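Local coordinates for molybdopterin biosynthesis protein (Mycobacterium abscessus, PDB 3TCR) that takes part in molybdenum cofactor biosynthesis, probably by binding molybdopterin, at residues E122-Q125 with P126-R130. Sequence-based numbering, arbitrary orientation.
Sequences EATQ and PLLDR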
loop_
_atom_site.group_PDB
_atom_site.type_symbol
_atom_site.label_atom_id
_atom_site.label_comp_id
_atom_site.label_asym_id
_atom_site.label_seq_id
_atom_site.Cartn_x
_atom_site.Cartn_y
_atom_site.Cartn_z
ATOM N N GLU A 122 -14.945 1.599 -2.821
ATOM C CA GLU A 122 -15.325 2.379 -4.020
ATOM C C GLU A 122 -16.142 3.603 -3.633
ATOM O O GLU A 122 -15.999 4.664 -4.249
ATOM C CB GLU A 122 -16.189 1.538 -4.965
ATOM C CG GLU A 122 -15.449 0.456 -5.737
ATOM C CD GLU A 122 -15.144 -0.810 -4.945
ATOM O OE1 GLU A 122 -15.507 -0.948 -3.764
ATOM O OE2 GLU A 122 -14.490 -1.685 -5.539
ATOM N N ALA A 123 -17.001 3.453 -2.622
ATOM C CA ALA A 123 -17.869 4.559 -2.180
ATOM C C ALA A 123 -17.053 5.627 -1.450
ATOM O O ALA A 123 -17.326 6.823 -1.585
ATOM C CB ALA A 123 -19.011 4.080 -1.295
ATOM N N THR A 124 -16.061 5.168 -0.684
ATOM C CA THR A 124 -15.252 6.032 0.180
ATOM C C THR A 124 -14.155 6.826 -0.539
ATOM O O THR A 124 -14.035 8.024 -0.329
ATOM C CB THR A 124 -14.666 5.210 1.349
ATOM O OG1 THR A 124 -15.760 4.609 2.047
ATOM C CG2 THR A 124 -13.832 6.082 2.350
ATOM N N GLN A 125 -13.344 6.144 -1.335
ATOM C CA GLN A 125 -12.177 6.736 -2.008
ATOM C C GLN A 125 -12.462 8.089 -2.697
ATOM O O GLN A 125 -11.707 9.049 -2.477
ATOM C CB GLN A 125 -11.550 5.740 -3.001
ATOM C CG GLN A 125 -10.245 6.217 -3.684
ATOM C CD GLN A 125 -9.068 6.287 -2.719
ATOM O OE1 GLN A 125 -8.994 5.501 -1.764
ATOM N NE2 GLN A 125 -8.150 7.247 -2.946
ATOM N N PRO A 126 -13.555 8.202 -3.479
ATOM C CA PRO A 126 -13.774 9.514 -4.152
ATOM C C PRO A 126 -14.099 10.678 -3.235
ATOM O O PRO A 126 -14.051 11.841 -3.675
ATOM C CB PRO A 126 -14.956 9.260 -5.122
ATOM C CG PRO A 126 -15.122 7.756 -5.170
ATOM C CD PRO A 126 -14.503 7.175 -3.911
ATOM N N LEU A 127 -14.445 10.396 -1.994
ATOM C CA LEU A 127 -14.751 11.453 -1.011
ATOM C C LEU A 127 -13.512 11.969 -0.284
ATOM O O LEU A 127 -13.595 12.943 0.487
ATOM C CB LEU A 127 -15.732 10.917 0.052
ATOM C CG LEU A 127 -16.995 10.215 -0.451
ATOM C CD1 LEU A 127 -17.795 9.756 0.759
ATOM C CD2 LEU A 127 -17.779 11.173 -1.347
ATOM N N LEU A 128 -12.387 11.277 -0.456
ATOM C CA LEU A 128 -11.195 11.588 0.334
ATOM C C LEU A 128 -10.438 12.760 -0.276
ATOM O O LEU A 128 -10.129 12.711 -1.448
ATOM C CB LEU A 128 -10.294 10.355 0.426
ATOM C CG LEU A 128 -10.902 9.122 1.119
ATOM C CD1 LEU A 128 -9.909 7.950 1.209
ATOM C CD2 LEU A 128 -11.449 9.471 2.501
ATOM N N ASP A 129 -10.159 13.805 0.491
ATOM C CA ASP A 129 -9.300 14.896 0.015
ATOM C C ASP A 129 -7.838 14.465 0.043
ATOM O O ASP A 129 -7.018 14.976 -0.738
ATOM C CB ASP A 129 -9.451 16.153 0.894
ATOM C CG ASP A 129 -10.851 16.689 0.888
ATOM O OD1 ASP A 129 -11.375 17.024 -0.189
ATOM O OD2 ASP A 129 -11.442 16.751 1.965
ATOM N N ARG A 130 -7.501 13.618 1.021
ATOM C CA ARG A 130 -6.195 12.961 1.042
ATOM C C ARG A 130 -6.288 11.593 1.726
ATOM O O ARG A 130 -6.921 11.428 2.747
ATOM C CB ARG A 130 -5.073 13.850 1.647
ATOM C CG ARG A 130 -5.140 14.185 3.124
ATOM C CD ARG A 130 -4.093 15.266 3.495
ATOM N NE ARG A 130 -3.636 15.994 2.296
ATOM C CZ ARG A 130 -2.768 17.005 2.266
ATOM N NH1 ARG A 130 -2.271 17.490 3.389
ATOM N NH2 ARG A 130 -2.418 17.543 1.114
HETATM O O HOH W 1 -10.077 11.036 -3.641
#
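The carbonyl oxygen of Q125 is gripped twice: L128 N donates to it at 3.1 Å, nearly straight at 164°, and a water donates to it at 2.8 Å. The same water also donates to L128 O, so it ties Q125 to L128 beside their direct backbone bond. One residue earlier, L127 N reaches T124 O at 2.9 Å. Both are bonds from residue i+3 back to i, the 3-10 pattern, here following on from helix 120-124. P126 has no N-H to give; its ring instead packs on the preceding turn, with CD only 2.9 Å from E122 O. A123 O, facing L127 CG across the turn, accepts from Q92 NE2 of helix 88-100.

L128 folds back over the turn. Its CD2 meets T124 CG2 at 4.1 Å, while CD1 lies against OE1 of Q125, the two side chains crossing at about a right angle. A chi1 of -57° sets T124 OG1 beside the backbone N, bonded to A120 O and N168 ND2, and leaves CG2 anti to that N. Q125 bends at chi2 (70°), and its NE2 bonds E131 OE1 just past the turn. V157 touches T124, Q125 and L128, whereas L127 leans on V95 and N96 of helix 88-100. Beyond the turn, D129 and R130 both face I160 in a classic beta bulge at the start of strand 130-131.

Proline thus brings no N-H to the carbonyls of E122 and A123, the latter served by Q92, while the L127 and L128 amides take up T124 O and Q125 O, the water adding a second donor to Q125.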